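Local coordinates for DUF1116 domain-containing protein (PDB 3CLQ) that is of unknown function but belongs to the AllG family and is probably related to a subunit of oxamate carbamoyltransferase, at residues 22-27 and 242-247; 31-36 and 112-117; 51-56 and 263-268; 133-138 and 226-231; 370-375 and 411-416. All blocks are in the same frame, centred on the assembly; numbering follows the deposited sequence.

Overall arrangement
From the N terminus, helix 6-23 leads into strand 26-33, and contact 1 joins their connection to helix 234-247, closing a loop of over 200 residues. Contact 2 nests inside it, pairing the end of strand 26-33 with strand 114-120. Contact 3 opens at the loop 51-56 and closes on the hairpin at 263-268, so along the chain it crosses contacts 1 and 2. Contact 4, nested within both contact 1 and contact 3, joins the loops before helices 146-168 and 234-247. Contact 5 follows all the others in series and packs helix 371-377 on helix 407-419, its centre about 39 Å from that of contact 4.

Contact 1 (22-27 and 242-247); sequences IQSKPI and KCALDA
Ser24 and Pro26 pack against Cys243, Ala244 and Ala247 in a buried, largely apolar contact between a helix-to-strand connection and a helix surface. The connection joins helix 6-23 to strand 26-33 of an antiparallel sheet, and its partner is residues 242-247 of helix 234-247. Ser24, the first residue to depart from helical geometry, sits over the small residues Ala244 and Ala247; its CB is 3.6 Å from Ala244 CA, a close approach that the short side chains permit. Two residues further on, the proline ring meets the cysteine through its CB. Ile118 of the neighbouring strand touches both Pro26 and Cys243 and so continues the apolar layer into the sheet.

The hydroxyl of Ser24 lies beside its own backbone N (chi1 -71°). It is hydrogen-bonded to Arg20 O and Asn120 ND2, so this buried polar group is satisfied by the preceding helical turn and by strand 114-120, while towards helix 234-247 it meets carbon: Ser24 OG is 3.5 Å from Ala247 CB. Cys243 extends SG anti to its backbone N, chi1 176°, which brings SG to 3.9 Å from Pro26 CB.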
# COMPACT_ATOMS: atom_id res chain seq x y z
N ILE B 22 -11.71 5.41 20.31
CA ILE B 22 -10.30 5.05 20.08
C ILE B 22 -10.05 3.57 20.34
O ILE B 22 -9.33 2.92 19.58
CB ILE B 22 -9.36 5.88 20.98
CG1 ILE B 22 -9.22 7.30 20.43
CG2 ILE B 22 -8.00 5.20 21.15
CD1 ILE B 22 -8.69 8.28 21.46
N GLN B 23 -10.63 3.04 21.41
CA GLN B 23 -10.38 1.64 21.76
C GLN B 23 -11.28 0.60 21.09
O GLN B 23 -11.04 -0.59 21.24
CB GLN B 23 -10.45 1.47 23.27
CG GLN B 23 -9.45 2.33 23.96
CD GLN B 23 -9.44 2.10 25.46
OE1 GLN B 23 -8.48 2.47 26.13
NE2 GLN B 23 -10.49 1.49 25.98
N SER B 24 -12.33 1.03 20.40
CA SER B 24 -13.09 0.10 19.59
C SER B 24 -12.16 -0.63 18.66
O SER B 24 -11.16 -0.07 18.21
CB SER B 24 -14.12 0.81 18.76
OG SER B 24 -15.14 1.29 19.60
N LYS B 25 -12.50 -1.87 18.36
CA LYS B 25 -11.69 -2.66 17.47
C LYS B 25 -12.61 -3.44 16.56
O LYS B 25 -12.94 -4.58 16.82
CB LYS B 25 -10.78 -3.59 18.28
CG LYS B 25 -9.35 -3.60 17.80
CD LYS B 25 -8.35 -3.73 18.97
CE LYS B 25 -8.11 -5.16 19.38
NZ LYS B 25 -7.80 -6.08 18.23
N PRO B 26 -13.02 -2.80 15.46
CA PRO B 26 -13.91 -3.35 14.44
C PRO B 26 -13.30 -4.55 13.72
O PRO B 26 -12.23 -4.41 13.09
CB PRO B 26 -14.05 -2.21 13.45
CG PRO B 26 -13.58 -1.00 14.18
CD PRO B 26 -12.57 -1.44 15.14
N ILE B 27 -13.97 -5.70 13.81
CA ILE B 27 -13.54 -6.93 13.14
C ILE B 27 -14.50 -7.34 12.03
O ILE B 27 -15.71 -7.46 12.24
CB ILE B 27 -13.40 -8.10 14.13
CG1 ILE B 27 -12.53 -7.70 15.34
CG2 ILE B 27 -12.84 -9.36 13.44
CD1 ILE B 27 -11.10 -7.28 14.99
N LYS B 242 -18.07 3.42 11.43
CA LYS B 242 -19.42 3.39 11.97
C LYS B 242 -19.44 2.54 13.23
O LYS B 242 -20.07 2.89 14.24
CB LYS B 242 -20.38 2.81 10.95
CG LYS B 242 -21.74 2.49 11.53
CD LYS B 242 -22.43 3.70 12.11
CE LYS B 242 -23.92 3.50 12.12
NZ LYS B 242 -24.61 4.49 13.04
N CYS B 243 -18.73 1.42 13.16
CA CYS B 243 -18.63 0.52 14.28
C CYS B 243 -17.94 1.17 15.49
O CYS B 243 -18.45 1.07 16.60
CB CYS B 243 -17.90 -0.74 13.85
SG CYS B 243 -17.59 -1.92 15.17
N ALA B 244 -16.82 1.85 15.27
CA ALA B 244 -16.16 2.59 16.35
C ALA B 244 -17.01 3.76 16.88
O ALA B 244 -17.32 3.85 18.07
CB ALA B 244 -14.82 3.09 15.90
N LEU B 245 -17.40 4.67 15.98
CA LEU B 245 -18.25 5.79 16.34
C LEU B 245 -19.51 5.43 17.18
O LEU B 245 -19.76 6.03 18.23
CB LEU B 245 -18.65 6.57 15.11
CG LEU B 245 -17.78 7.78 14.74
CD1 LEU B 245 -16.84 8.10 15.87
CD2 LEU B 245 -17.03 7.57 13.45
N ASP B 246 -20.28 4.44 16.74
CA ASP B 246 -21.47 4.02 17.51
C ASP B 246 -21.18 3.64 18.95
O ASP B 246 -22.06 3.75 19.82
CB ASP B 246 -22.17 2.85 16.84
CG ASP B 246 -22.91 3.25 15.61
OD1 ASP B 246 -22.86 4.45 15.21
OD2 ASP B 246 -23.56 2.35 15.03
N ALA B 247 -19.95 3.18 19.22
CA ALA B 247 -19.62 2.79 20.58
C ALA B 247 -19.32 4.01 21.42
O ALA B 247 -19.33 3.93 22.65
CB ALA B 247 -18.47 1.83 20.61

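Contact 2 (31-36 and 112-117); sequences FDKAIN and NMYVHI
Phe31, Asp32 and Lys33 run antiparallel to Tyr114, Val115 and His116 as neighbouring strands of a four-stranded sheet. The tight part is the backbone around Asp32 and Val115, a hydrogen-bonded pair: Val115 N donates to Asp32 O at 2.9 Å, and Asp32 N returns a longer bond to Val115 O. Where the first strand gives way to a short helical turn, Ala34 N meets Met113 O at 2.8 Å. On the face that carries Phe31 and His116, these two side chains lie side by side with Phe31 CE1 over one face of the imidazole, 3.8 Å from His116 CD2; the ring planes are 48° apart. His116 is fixed from outside, ND1 by Thr129 O and NE2 by Thr236 OG1.

The other end is looser and partly exposed. Lys33 lays its aliphatic chain across Tyr114, CG making an off-centre CH-pi contact 4.2 Å from the Tyr114 ring centroid. Beyond it the chain bends at chi3, and Lys33 NZ reaches Asn112 OD1 at 3.1 Å from above the carbonyl plane. Asn112 also uses ND2, to Glu73 OE1. The lysine's charge thus meets an amide oxygen while its CG stays over the ring, and Glu73, holding the amide N-H, would tend to make Asn112 OD1 a better acceptor for the lysine.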
# COMPACT_ATOMS: atom_id res chain seq x y z
N PHE B 31 -20.26 -11.86 5.83
CA PHE B 31 -21.04 -11.22 4.78
C PHE B 31 -22.34 -11.96 4.69
O PHE B 31 -22.38 -13.17 4.89
CB PHE B 31 -20.34 -11.35 3.43
CG PHE B 31 -19.04 -10.61 3.34
CD1 PHE B 31 -19.00 -9.30 2.88
CD2 PHE B 31 -17.85 -11.22 3.70
CE1 PHE B 31 -17.79 -8.63 2.78
CE2 PHE B 31 -16.64 -10.55 3.60
CZ PHE B 31 -16.60 -9.27 3.15
N ASP B 32 -23.41 -11.24 4.35
CA ASP B 32 -24.73 -11.86 4.21
C ASP B 32 -25.77 -10.86 3.67
O ASP B 32 -25.56 -9.64 3.69
CB ASP B 32 -25.18 -12.48 5.55
CG ASP B 32 -26.04 -13.75 5.36
OD1 ASP B 32 -26.34 -14.13 4.20
OD2 ASP B 32 -26.44 -14.35 6.39
N LYS B 33 -26.87 -11.39 3.15
CA LYS B 33 -27.93 -10.54 2.66
C LYS B 33 -28.35 -9.62 3.78
O LYS B 33 -28.47 -10.04 4.92
CB LYS B 33 -29.11 -11.39 2.20
CG LYS B 33 -28.77 -12.44 1.13
CD LYS B 33 -30.02 -13.01 0.51
CE LYS B 33 -29.79 -13.40 -0.94
NZ LYS B 33 -31.08 -13.77 -1.56
N ALA B 34 -28.59 -8.36 3.46
CA ALA B 34 -29.11 -7.42 4.43
C ALA B 34 -30.23 -8.05 5.27
O ALA B 34 -30.15 -8.09 6.49
CB ALA B 34 -29.62 -6.21 3.74
N ILE B 35 -31.26 -8.55 4.62
CA ILE B 35 -32.44 -8.99 5.35
C ILE B 35 -32.17 -10.08 6.39
O ILE B 35 -32.91 -10.19 7.38
CB ILE B 35 -33.54 -9.46 4.39
CG1 ILE B 35 -34.95 -9.07 4.90
CG2 ILE B 35 -33.35 -10.94 4.04
CD1 ILE B 35 -35.58 -9.99 5.95
N ASN B 36 -31.12 -10.88 6.19
CA ASN B 36 -30.79 -11.95 7.14
C ASN B 36 -30.11 -11.46 8.42
O ASN B 36 -30.14 -12.17 9.42
CB ASN B 36 -29.87 -13.00 6.52
CG ASN B 36 -30.52 -13.76 5.39
OD1 ASN B 36 -31.74 -13.81 5.29
ND2 ASN B 36 -29.69 -14.35 4.54
N ASN B 112 -31.90 -7.82 -0.36
CA ASN B 112 -31.08 -8.85 -1.03
C ASN B 112 -29.67 -8.46 -1.49
O ASN B 112 -28.97 -9.25 -2.13
CB ASN B 112 -31.86 -9.51 -2.16
CG ASN B 112 -33.01 -10.30 -1.65
OD1 ASN B 112 -32.83 -11.31 -0.98
ND2 ASN B 112 -34.22 -9.83 -1.93
N MSE B 113 -29.24 -7.25 -1.15
CA MSE B 113 -27.85 -6.91 -1.32
C MSE B 113 -27.05 -7.54 -0.20
O MSE B 113 -27.57 -7.72 0.90
CB MSE B 113 -27.65 -5.41 -1.33
CG MSE B 113 -28.20 -4.79 -2.57
SE MSE B 113 -28.27 -2.86 -2.48
CE MSE B 113 -30.00 -2.65 -3.35
N TYR B 114 -25.80 -7.91 -0.49
CA TYR B 114 -24.92 -8.43 0.54
C TYR B 114 -24.27 -7.27 1.27
O TYR B 114 -23.98 -6.24 0.65
CB TYR B 114 -23.88 -9.34 -0.08
CG TYR B 114 -24.34 -10.75 -0.09
CD1 TYR B 114 -25.25 -11.19 -1.06
CD2 TYR B 114 -23.93 -11.65 0.89
CE1 TYR B 114 -25.73 -12.51 -1.05
CE2 TYR B 114 -24.39 -12.96 0.90
CZ TYR B 114 -25.30 -13.38 -0.07
OH TYR B 114 -25.76 -14.67 -0.05
N VAL B 115 -24.09 -7.43 2.58
CA VAL B 115 -23.40 -6.42 3.40
C VAL B 115 -22.23 -7.04 4.18
O VAL B 115 -22.26 -8.23 4.47
CB VAL B 115 -24.38 -5.73 4.40
CG1 VAL B 115 -25.31 -4.79 3.67
CG2 VAL B 115 -25.18 -6.75 5.22
N HIS B 116 -21.20 -6.23 4.49
CA HIS B 116 -20.14 -6.60 5.45
C HIS B 116 -20.76 -6.73 6.83
O HIS B 116 -21.56 -5.89 7.22
CB HIS B 116 -19.08 -5.49 5.62
CG HIS B 116 -18.40 -5.08 4.37
ND1 HIS B 116 -19.07 -4.51 3.31
CD2 HIS B 116 -17.09 -5.07 4.03
CE1 HIS B 116 -18.20 -4.22 2.35
NE2 HIS B 116 -17.00 -4.54 2.77
N ILE B 117 -20.39 -7.75 7.59
CA ILE B 117 -20.81 -7.77 8.97
C ILE B 117 -19.58 -7.51 9.82
O ILE B 117 -18.67 -8.33 9.85
CB ILE B 117 -21.38 -9.10 9.36
CG1 ILE B 117 -22.35 -9.59 8.30
CG2 ILE B 117 -22.08 -8.98 10.68
CD1 ILE B 117 -22.37 -11.10 8.18

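Contact 3 (51-56 and 263-268); sequences PPITYE and NGVEFG
The chain reverses at Asn263, whose N bonds Glu266 O at 3.2 Å to close the turn between strands 257-263 and 266-271, and the irregular loop 51-56 passes beside this hairpin with Pro51 CA 5.4 Å from Gly268 CA. Gly264 takes up the turn with a positive phi.

Asn263 carries the polar part of the contact, Pro51 and Ile53 the apolar part. The asparagine CG stands between the backbone N and the carbonyl carbon; this chi1 of 59° holds the amide over its own turn, and there its two ends serve different partners. OD1 faces back into the turn and accepts two backbone donors: Val265 N, forming an Asx turn, and Glu266 N at 2.9 Å with a fairly straight N-H...O angle of 162°. ND2 faces the loop and donates to Pro51 O at 2.8 Å. The proline oxygen lies close to the plane of the amide, although the bond is bent at the hydrogen (132°).

Apolar groups flank this amide. Pro51 crosses it at about a right angle, with CD 3.5 Å from Asn263 ND2, and its ring also rests near Glu266 O and the CA of Gly268. Ile53 and Asn263 point towards each other from their two backbones; Ile53 CB lies 3.5 Å from Asn263 ND2, while CD1 extends towards Val265 CB at 4.1 Å. Met62 of helix 60-73 also touches Asn263.

With three bonds on its two ends the amide is probably held against rotation. One buried side chain therefore shapes the hairpin through its oxygen and anchors the 51-56 loop through its nitrogen.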
# COMPACT_ATOMS: atom_id res chain seq x y z
N PRO B 51 -29.54 11.80 6.46
CA PRO B 51 -30.61 11.86 7.46
C PRO B 51 -32.00 11.64 6.87
O PRO B 51 -32.16 11.68 5.65
CB PRO B 51 -30.49 13.29 7.98
CG PRO B 51 -30.09 14.04 6.77
CD PRO B 51 -29.09 13.14 6.07
N PRO B 52 -33.01 11.41 7.73
CA PRO B 52 -34.33 11.01 7.24
C PRO B 52 -34.83 11.92 6.14
O PRO B 52 -34.62 13.14 6.19
CB PRO B 52 -35.21 11.10 8.49
CG PRO B 52 -34.30 10.87 9.60
CD PRO B 52 -32.98 11.51 9.19
N ILE B 53 -35.47 11.33 5.14
CA ILE B 53 -35.95 12.07 3.97
C ILE B 53 -37.00 11.24 3.22
O ILE B 53 -36.77 10.11 2.84
CB ILE B 53 -34.78 12.43 3.02
CG1 ILE B 53 -35.25 13.33 1.88
CG2 ILE B 53 -34.14 11.16 2.46
CD1 ILE B 53 -34.17 14.19 1.31
N THR B 54 -38.18 11.81 3.03
CA THR B 54 -39.17 11.11 2.23
C THR B 54 -38.67 10.93 0.80
O THR B 54 -37.70 11.56 0.40
CB THR B 54 -40.50 11.86 2.21
OG1 THR B 54 -40.27 13.19 1.77
CG2 THR B 54 -41.09 11.90 3.60
N TYR B 55 -39.34 10.05 0.06
CA TYR B 55 -38.92 9.75 -1.30
C TYR B 55 -39.16 10.95 -2.19
O TYR B 55 -38.27 11.34 -2.95
CB TYR B 55 -39.67 8.52 -1.83
CG TYR B 55 -39.45 8.26 -3.30
CD1 TYR B 55 -38.28 7.66 -3.75
CD2 TYR B 55 -40.41 8.62 -4.25
CE1 TYR B 55 -38.07 7.42 -5.09
CE2 TYR B 55 -40.21 8.38 -5.60
CZ TYR B 55 -39.03 7.77 -6.02
OH TYR B 55 -38.81 7.52 -7.36
N GLU B 56 -40.34 11.55 -2.10
CA GLU B 56 -40.66 12.69 -2.97
C GLU B 56 -39.64 13.81 -2.86
O GLU B 56 -39.40 14.54 -3.82
CB GLU B 56 -42.07 13.26 -2.71
CG GLU B 56 -43.20 12.30 -3.02
CD GLU B 56 -43.25 11.17 -2.02
OE1 GLU B 56 -42.95 11.43 -0.83
OE2 GLU B 56 -43.56 10.02 -2.42
N ASN B 263 -27.59 13.34 2.23
CA ASN B 263 -28.45 12.63 1.28
C ASN B 263 -28.69 13.41 -0.01
O ASN B 263 -29.71 13.22 -0.66
CB ASN B 263 -29.80 12.26 1.93
CG ASN B 263 -30.56 13.46 2.43
OD1 ASN B 263 -30.42 14.57 1.92
ND2 ASN B 263 -31.38 13.26 3.45
N GLY B 264 -27.77 14.30 -0.36
CA GLY B 264 -27.86 15.03 -1.61
C GLY B 264 -28.72 16.26 -1.48
O GLY B 264 -28.79 17.07 -2.41
N VAL B 265 -29.40 16.39 -0.34
CA VAL B 265 -30.24 17.55 -0.10
C VAL B 265 -29.90 18.17 1.26
O VAL B 265 -29.81 19.39 1.39
CB VAL B 265 -31.75 17.17 -0.15
CG1 VAL B 265 -32.63 18.38 0.10
CG2 VAL B 265 -32.12 16.54 -1.48
N GLU B 266 -29.72 17.32 2.28
CA GLU B 266 -29.44 17.81 3.63
C GLU B 266 -28.22 17.18 4.27
O GLU B 266 -27.88 16.02 4.01
CB GLU B 266 -30.62 17.55 4.55
CG GLU B 266 -31.85 18.38 4.31
CD GLU B 266 -32.71 18.49 5.55
OE1 GLU B 266 -33.03 17.44 6.16
OE2 GLU B 266 -33.07 19.62 5.91
N PHE B 267 -27.59 17.94 5.15
CA PHE B 267 -26.52 17.43 5.98
C PHE B 267 -27.06 17.18 7.37
O PHE B 267 -27.87 17.98 7.90
CB PHE B 267 -25.40 18.43 6.05
CG PHE B 267 -24.11 17.83 6.32
CD1 PHE B 267 -23.20 17.61 5.30
CD2 PHE B 267 -23.77 17.43 7.61
CE1 PHE B 267 -21.97 17.03 5.56
CE2 PHE B 267 -22.54 16.86 7.87
CZ PHE B 267 -21.65 16.66 6.84
N GLY B 268 -26.64 16.07 7.97
CA GLY B 268 -27.18 15.65 9.24
C GLY B 268 -26.17 14.98 10.17
O GLY B 268 -25.40 14.10 9.77

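Contact 4 (133-138 and 226-231); sequences EQLAKV and LGSSDY
The carboxamide of Gln134 is the flat group that enters the 226-231 loop: Ser229 CB lies over one of its faces, 3.7 Å from Gln134 CD. The carbonyl oxygens of Leu226 and Ser229 straddle the amide plane beyond one end, and the carbonyl carbon of Tyr231 lies close to that plane beyond the other. The receiving loop, which joins helix 216-226 to helix 234-247, contains an ST turn at Ser229, and Gln134 belongs to the loop between strand 126-130 and helix 146-168. This is thus a loop-to-loop contact in which one long side chain is laid against the turn of the second loop.

Gln134 reaches there by bending at chi2 (-98°), which carries the amide across the turn and leaves its CB beside Ser228, 3.4 Å from Ser228 OG. That hydroxyl is directed by a chi1 of 58° back to the helix end, where it bonds Phe225 O. On the outer side, exposed Leu135 adds a light touch, with its CD2 at 4.2 Å from Ser228 OG. Phe232 flanks both Gln134 and Leu226. Tyr231 offers its CB to the glutamine amide, while its hydroxyl is bonded to Ser104 OG. Its backbone completes the ST turn, Tyr231 N donating to Ser229 OG at 3.1 Å, with an N-H...O angle of 150°.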
# COMPACT_ATOMS: atom_id res chain seq x y z
N GLU B 133 -20.02 -2.16 -5.86
CA GLU B 133 -20.11 -2.60 -7.25
C GLU B 133 -18.84 -1.97 -7.73
O GLU B 133 -18.28 -1.14 -7.00
CB GLU B 133 -21.32 -1.95 -7.86
CG GLU B 133 -22.50 -1.96 -6.91
CD GLU B 133 -23.57 -0.95 -7.28
OE1 GLU B 133 -23.65 0.09 -6.58
OE2 GLU B 133 -24.31 -1.19 -8.27
N GLN B 134 -18.27 -2.32 -8.86
CA GLN B 134 -16.89 -1.80 -8.99
C GLN B 134 -16.66 -0.82 -10.13
O GLN B 134 -15.58 -0.27 -10.26
CB GLN B 134 -15.85 -2.93 -8.99
CG GLN B 134 -15.54 -3.51 -7.60
CD GLN B 134 -14.26 -2.93 -6.97
OE1 GLN B 134 -13.14 -3.36 -7.27
NE2 GLN B 134 -14.44 -1.94 -6.10
N LEU B 135 -17.69 -0.60 -10.95
CA LEU B 135 -17.52 0.22 -12.14
C LEU B 135 -17.86 1.71 -11.89
O LEU B 135 -18.11 2.12 -10.74
CB LEU B 135 -18.34 -0.36 -13.32
CG LEU B 135 -17.63 -1.35 -14.28
CD1 LEU B 135 -16.78 -0.62 -15.36
CD2 LEU B 135 -16.80 -2.42 -13.54
N ALA B 136 -17.82 2.50 -12.97
CA ALA B 136 -18.27 3.89 -12.94
C ALA B 136 -19.78 3.96 -13.23
O ALA B 136 -20.49 4.79 -12.64
CB ALA B 136 -17.49 4.71 -13.94
N LYS B 137 -20.29 3.09 -14.11
CA LYS B 137 -21.74 2.99 -14.33
C LYS B 137 -22.32 2.09 -13.23
O LYS B 137 -22.28 0.86 -13.32
CB LYS B 137 -22.08 2.43 -15.72
CG LYS B 137 -23.47 2.83 -16.22
CD LYS B 137 -24.23 1.69 -16.93
CE LYS B 137 -24.14 1.75 -18.47
NZ LYS B 137 -22.84 1.27 -19.04
N VAL B 138 -22.85 2.71 -12.18
CA VAL B 138 -23.07 2.01 -10.93
C VAL B 138 -24.27 2.59 -10.19
O VAL B 138 -24.55 3.78 -10.29
CB VAL B 138 -21.82 2.14 -10.04
CG1 VAL B 138 -22.18 2.35 -8.61
CG2 VAL B 138 -20.92 0.93 -10.20
N LEU B 226 -12.48 -7.80 -8.67
CA LEU B 226 -11.88 -7.17 -7.52
C LEU B 226 -10.77 -6.18 -7.87
O LEU B 226 -10.54 -5.23 -7.13
CB LEU B 226 -11.44 -8.21 -6.49
CG LEU B 226 -12.55 -8.99 -5.73
CD1 LEU B 226 -11.92 -10.17 -5.00
CD2 LEU B 226 -13.41 -8.14 -4.76
N GLY B 227 -10.10 -6.36 -9.01
CA GLY B 227 -9.11 -5.39 -9.43
C GLY B 227 -9.57 -4.49 -10.58
O GLY B 227 -8.75 -3.86 -11.26
N SER B 228 -10.87 -4.42 -10.82
CA SER B 228 -11.36 -3.56 -11.87
C SER B 228 -11.40 -2.12 -11.36
O SER B 228 -11.49 -1.15 -12.11
CB SER B 228 -12.73 -4.02 -12.37
OG SER B 228 -13.66 -4.04 -11.30
N SER B 229 -11.30 -1.98 -10.05
CA SER B 229 -11.40 -0.67 -9.48
C SER B 229 -10.68 -0.74 -8.16
O SER B 229 -10.63 -1.78 -7.53
CB SER B 229 -12.88 -0.32 -9.28
OG SER B 229 -13.07 0.61 -8.24
N ASP B 230 -10.13 0.38 -7.74
CA ASP B 230 -9.42 0.38 -6.47
C ASP B 230 -10.35 0.73 -5.30
O ASP B 230 -9.88 1.00 -4.22
CB ASP B 230 -8.17 1.26 -6.52
CG ASP B 230 -8.49 2.72 -6.66
OD1 ASP B 230 -7.53 3.56 -6.66
OD2 ASP B 230 -9.70 3.03 -6.75
N TYR B 231 -11.65 0.67 -5.51
CA TYR B 231 -12.58 1.11 -4.50
C TYR B 231 -13.16 0.02 -3.61
O TYR B 231 -13.99 0.28 -2.74
CB TYR B 231 -13.75 1.86 -5.16
CG TYR B 231 -14.65 2.56 -4.16
CD1 TYR B 231 -14.16 3.60 -3.35
CD2 TYR B 231 -15.98 2.17 -4.01
CE1 TYR B 231 -14.98 4.24 -2.42
CE2 TYR B 231 -16.82 2.81 -3.07
CZ TYR B 231 -16.31 3.84 -2.28
OH TYR B 231 -17.14 4.46 -1.37

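Contact 5 (370-375 and 411-416); sequences DVLKVL and EALKAL
Asp370 OD2 is gripped at the start of helix 371-377: Leu372 N donates to it at 2.6 Å, Lys373 N adds a weak, long bond, and Thr255 OG1 is a further partner from a neighbouring loop. This is an N-cap, and it fixes the first turn from which Val371, Leu372 and Leu375 face helix 407-419. The two helix segments cross at 129° between their N-to-C directions, with their axes 9.9 Å apart at the closest point, and they meet through aliphatic side chains.

Val371 is the central residue on the first helix. Its CG2 rests 3.8 Å from Ala412 CB, and CG1 lies over the same helix turn, between Ala412 and Leu413, with Leu416 CD1 at 4.4 Å from Val371 CG1. Ala412 is small enough for the valine to lie close to the backbone of the second helix. Leu413 reaches between the two leucines of the first helix because its CG stands anti to the backbone N (chi1 -172°); Leu413 CD1 is 3.2 Å from Leu372 CD1, a tight methyl contact, and Leu413 CD2 is 3.7 Å from Leu375 CD2. Leu375 also touches Phe409 and Asn410, and Thr255 lies against both Val371 and Leu416.

The chemistry is thus divided: the aspartate caps the amide of Leu372 and, weakly, that of Lys373, probably favoured there by the helix dipole, while dispersion and methyl burial hold the helices together.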
# COMPACT_ATOMS: atom_id res chain seq x y z
N ASP B 370 -15.78 17.93 18.49
CA ASP B 370 -16.50 18.41 19.63
C ASP B 370 -17.30 19.64 19.25
O ASP B 370 -16.74 20.70 18.91
CB ASP B 370 -15.49 18.72 20.74
CG ASP B 370 -16.12 19.43 21.91
OD1 ASP B 370 -15.50 19.41 23.00
OD2 ASP B 370 -17.23 20.02 21.78
N VAL B 371 -18.62 19.50 19.31
CA VAL B 371 -19.55 20.56 19.00
C VAL B 371 -19.12 21.91 19.56
O VAL B 371 -19.14 22.92 18.87
CB VAL B 371 -20.94 20.22 19.54
CG1 VAL B 371 -21.70 21.49 19.86
CG2 VAL B 371 -21.70 19.39 18.54
N LEU B 372 -18.73 21.92 20.83
CA LEU B 372 -18.42 23.14 21.55
C LEU B 372 -17.21 23.85 20.93
O LEU B 372 -17.18 25.06 20.79
CB LEU B 372 -18.13 22.77 23.00
CG LEU B 372 -18.37 23.71 24.18
CD1 LEU B 372 -19.84 24.05 24.33
CD2 LEU B 372 -17.87 23.05 25.45
N LYS B 373 -16.19 23.08 20.56
CA LYS B 373 -15.00 23.69 19.99
C LYS B 373 -15.22 24.13 18.54
O LYS B 373 -14.61 25.10 18.09
CB LYS B 373 -13.80 22.76 20.10
CG LYS B 373 -13.46 22.32 21.53
CD LYS B 373 -12.22 21.45 21.55
CE LYS B 373 -12.03 20.79 22.91
NZ LYS B 373 -11.11 19.64 22.79
N VAL B 374 -16.10 23.44 17.82
CA VAL B 374 -16.39 23.90 16.47
C VAL B 374 -16.90 25.34 16.59
O VAL B 374 -16.52 26.21 15.82
CB VAL B 374 -17.43 22.99 15.77
CG1 VAL B 374 -17.76 23.54 14.38
CG2 VAL B 374 -16.89 21.56 15.66
N LEU B 375 -17.71 25.58 17.62
CA LEU B 375 -18.36 26.86 17.82
C LEU B 375 -17.43 27.96 18.28
O LEU B 375 -17.54 29.11 17.82
CB LEU B 375 -19.49 26.70 18.84
CG LEU B 375 -20.93 27.00 18.42
CD1 LEU B 375 -21.20 26.66 16.96
CD2 LEU B 375 -21.89 26.26 19.34
N GLU B 411 -27.52 24.35 16.69
CA GLU B 411 -28.69 23.69 17.22
C GLU B 411 -28.23 22.64 18.23
O GLU B 411 -28.74 22.57 19.35
CB GLU B 411 -29.51 23.08 16.09
CG GLU B 411 -29.69 24.04 14.92
CD GLU B 411 -30.64 23.54 13.85
OE1 GLU B 411 -31.19 24.38 13.10
OE2 GLU B 411 -30.85 22.30 13.73
N ALA B 412 -27.24 21.86 17.83
CA ALA B 412 -26.62 20.90 18.74
C ALA B 412 -26.42 21.50 20.13
O ALA B 412 -26.93 20.97 21.12
CB ALA B 412 -25.32 20.49 18.19
N LEU B 413 -25.70 22.60 20.20
CA LEU B 413 -25.38 23.23 21.48
C LEU B 413 -26.62 23.60 22.26
O LEU B 413 -26.64 23.50 23.49
CB LEU B 413 -24.56 24.51 21.28
CG LEU B 413 -24.04 25.09 22.60
CD1 LEU B 413 -22.81 24.31 23.04
CD2 LEU B 413 -23.75 26.59 22.52
N LYS B 414 -27.63 24.09 21.55
CA LYS B 414 -28.84 24.56 22.21
C LYS B 414 -29.61 23.35 22.76
O LYS B 414 -30.17 23.39 23.85
CB LYS B 414 -29.67 25.39 21.23
CG LYS B 414 -30.81 26.13 21.88
CD LYS B 414 -31.70 26.74 20.82
CE LYS B 414 -33.03 27.20 21.40
NZ LYS B 414 -32.93 28.50 22.14
N ALA B 415 -29.61 22.25 22.01
CA ALA B 415 -30.24 21.03 22.47
C ALA B 415 -29.49 20.46 23.69
O ALA B 415 -30.10 19.93 24.63
CB ALA B 415 -30.29 20.02 21.35
N LEU B 416 -28.17 20.57 23.68
CA LEU B 416 -27.34 20.20 24.82
C LEU B 416 -27.63 21.03 26.07
O LEU B 416 -28.08 20.49 27.07
CB LEU B 416 -25.87 20.32 24.44
CG LEU B 416 -25.35 19.16 23.58
CD1 LEU B 416 -24.00 19.53 22.99
CD2 LEU B 416 -25.28 17.85 24.39